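Leucine-rich repeat protein (Bacteroides thetaiotaomicron, PDB 4ECN) is an extracellular leucine-rich repeat protein of unknown function that probably binds other proteins through its repeat domain. Local coordinates at residues V649-N654 with V678-N683. Sequence-based numbering, arbitrary orientation.
Sequences VDFSYN and VTLSYN
Asn654 and Asn683 belong to the row of asparagines that lines the turns of the leucine-rich repeat solenoid, here in two successive repeats, VDFSYN and VTLSYN, whose strands run parallel. The short strands pair first: Thr679 N donates to Val649 O (3.0 Å), and Phe651 N to Thr679 O. Past the strands the backbones remain linked, since Tyr653 N donates to Ser681 O within the carbonyl plane and Asn654 N to Tyr682 O (3.1 Å). Asn683 joins the two turns from inside. Its ND2 bonds to Leu680 O in its own repeat and reaches across to Phe651 O (3.0 Å), both acceptors lying close to its amide plane. Phe651 O receives a second donor, Asn654 ND2, from the opposite face of the carbonyl plane. The row continues both ways, Asn654 ND2 bonding to Phe626 O and Asn707 ND2 to Leu680 O. Each OD1 accepts a backbone N-H, from Leu631 for Asn654 and Ile656 for Asn683. Deeper inside, Leu680 CD2 packs on Phe651 CB (3.8 Å), while the Phe651 ring meets Phe626.

On the outer side, Tyr653 and Tyr682 lie alongside each other in an offset stack, centroids 4.0 Å apart and planes at 9°. With CG anti to the carbonyl carbon in both (chi1 -67° and -61°), the rings leave their turns in the same direction; Tyr682 CB makes a CH-pi contact over the face of Tyr653, whose hydroxyl in turn overlies the Tyr682 ring near its rim. His628 extends the stack from Tyr653. Between strand and turn, Asp650 OD1 accepts from Ser652 N above the carboxylate plane, forming an Asx turn, and from Ser652 OG on the syn side (2.7 Å), while Thr679 CG2 rests against that oxygen; OD2 bonds Tyr394 OH. Paired amide donors thus satisfy buried turn carbonyls, and asparagines held at both ends bind neighbouring repeats from within as the tyrosines stack outside.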
loop_
_atom_site.group_PDB
_atom_site.type_symbol
_atom_site.label_atom_id
_atom_site.label_comp_id
_atom_site.label_asym_id
_atom_site.label_seq_id
_atom_site.Cartn_x
_atom_site.Cartn_y
_atom_site.Cartn_z
ATOM N N VAL A 649 -3.517 27.909 -2.838
ATOM C CA VAL A 649 -3.658 27.618 -4.257
ATOM C C VAL A 649 -2.256 27.525 -4.796
ATOM O O VAL A 649 -1.432 28.393 -4.466
ATOM C CB VAL A 649 -4.542 28.589 -5.067
ATOM C CG1 VAL A 649 -6.004 28.389 -4.744
ATOM C CG2 VAL A 649 -4.128 30.045 -4.876
ATOM N N ASP A 650 -1.943 26.462 -5.558
ATOM C CA ASP A 650 -0.606 26.293 -6.138
ATOM C C ASP A 650 -0.657 26.453 -7.667
ATOM O O ASP A 650 -1.209 25.608 -8.399
ATOM C CB ASP A 650 0.015 24.937 -5.755
ATOM C CG ASP A 650 1.410 24.650 -6.310
ATOM O OD1 ASP A 650 2.135 25.631 -6.675
ATOM O OD2 ASP A 650 1.805 23.457 -6.332
ATOM N N PHE A 651 -0.055 27.547 -8.140
ATOM C CA PHE A 651 0.027 27.862 -9.562
ATOM C C PHE A 651 1.477 27.945 -10.015
ATOM O O PHE A 651 1.772 28.586 -11.020
ATOM C CB PHE A 651 -0.696 29.184 -9.853
ATOM C CG PHE A 651 -2.191 29.165 -9.683
ATOM C CD1 PHE A 651 -3.004 28.562 -10.633
ATOM C CD2 PHE A 651 -2.791 29.850 -8.642
ATOM C CE1 PHE A 651 -4.385 28.587 -10.507
ATOM C CE2 PHE A 651 -4.178 29.882 -8.514
ATOM C CZ PHE A 651 -4.969 29.236 -9.438
ATOM N N SER A 652 2.382 27.301 -9.281
ATOM C CA SER A 652 3.800 27.300 -9.628
ATOM C C SER A 652 4.030 26.564 -10.951
ATOM O O SER A 652 3.226 25.715 -11.326
ATOM C CB SER A 652 4.639 26.669 -8.512
ATOM O OG SER A 652 4.293 25.316 -8.258
ATOM N N TYR A 653 5.108 26.921 -11.667
ATOM C CA TYR A 653 5.527 26.318 -12.935
ATOM C C TYR A 653 4.407 26.360 -13.997
ATOM O O TYR A 653 3.963 25.327 -14.497
ATOM C CB TYR A 653 6.018 24.878 -12.731
ATOM C CG TYR A 653 7.298 24.792 -11.932
ATOM C CD1 TYR A 653 7.273 24.669 -10.548
ATOM C CD2 TYR A 653 8.539 24.803 -12.566
ATOM C CE1 TYR A 653 8.451 24.564 -9.810
ATOM C CE2 TYR A 653 9.726 24.703 -11.837
ATOM C CZ TYR A 653 9.675 24.572 -10.458
ATOM O OH TYR A 653 10.835 24.461 -9.739
ATOM N N ASN A 654 4.003 27.578 -14.367
ATOM C CA ASN A 654 3.028 27.870 -15.423
ATOM C C ASN A 654 3.592 29.004 -16.308
ATOM O O ASN A 654 4.807 29.225 -16.286
ATOM C CB ASN A 654 1.665 28.214 -14.828
ATOM C CG ASN A 654 0.878 27.000 -14.445
ATOM O OD1 ASN A 654 0.370 26.293 -15.302
ATOM N ND2 ASN A 654 0.688 26.768 -13.159
ATOM N N VAL A 678 -0.658 31.758 -1.593
ATOM C CA VAL A 678 -0.805 31.832 -3.047
ATOM C C VAL A 678 0.573 31.613 -3.634
ATOM O O VAL A 678 1.483 32.382 -3.322
ATOM C CB VAL A 678 -1.471 33.145 -3.530
ATOM C CG1 VAL A 678 -1.478 33.227 -5.051
ATOM C CG2 VAL A 678 -2.886 33.268 -2.980
ATOM N N THR A 679 0.747 30.507 -4.404
ATOM C CA THR A 679 2.038 30.181 -4.995
ATOM C C THR A 679 1.996 30.511 -6.459
ATOM O O THR A 679 1.203 29.933 -7.204
ATOM C CB THR A 679 2.432 28.728 -4.760
ATOM O OG1 THR A 679 2.169 28.348 -3.404
ATOM C CG2 THR A 679 3.882 28.444 -5.172
ATOM N N LEU A 680 2.840 31.458 -6.862
ATOM C CA LEU A 680 2.927 31.922 -8.234
ATOM C C LEU A 680 4.371 31.937 -8.700
ATOM O O LEU A 680 4.708 32.657 -9.634
ATOM C CB LEU A 680 2.300 33.319 -8.348
ATOM C CG LEU A 680 0.772 33.413 -8.237
ATOM C CD1 LEU A 680 0.334 34.833 -7.939
ATOM C CD2 LEU A 680 0.095 32.853 -9.465
ATOM N N SER A 681 5.221 31.113 -8.076
ATOM C CA SER A 681 6.640 31.000 -8.426
ATOM C C SER A 681 6.780 30.233 -9.741
ATOM O O SER A 681 5.891 29.437 -10.071
ATOM C CB SER A 681 7.432 30.340 -7.308
ATOM O OG SER A 681 6.893 29.071 -7.001
ATOM N N TYR A 682 7.848 30.533 -10.530
ATOM C CA TYR A 682 8.131 29.960 -11.859
ATOM C C TYR A 682 6.965 30.237 -12.774
ATOM O O TYR A 682 6.127 29.366 -13.035
ATOM C CB TYR A 682 8.467 28.466 -11.836
ATOM C CG TYR A 682 9.699 28.146 -11.024
ATOM C CD1 TYR A 682 9.612 27.919 -9.650
ATOM C CD2 TYR A 682 10.952 28.061 -11.625
ATOM C CE1 TYR A 682 10.740 27.614 -8.895
ATOM C CE2 TYR A 682 12.087 27.737 -10.880
ATOM C CZ TYR A 682 11.971 27.498 -9.517
ATOM O OH TYR A 682 13.074 27.177 -8.759
ATOM N N ASN A 683 6.887 31.498 -13.204
ATOM C CA ASN A 683 5.875 31.991 -14.134
ATOM C C ASN A 683 6.528 33.051 -14.993
ATOM O O ASN A 683 7.739 32.999 -15.176
ATOM C CB ASN A 683 4.621 32.483 -13.398
ATOM C CG ASN A 683 3.646 31.363 -13.146
ATOM O OD1 ASN A 683 3.134 30.783 -14.078
ATOM N ND2 ASN A 683 3.359 31.021 -11.903
#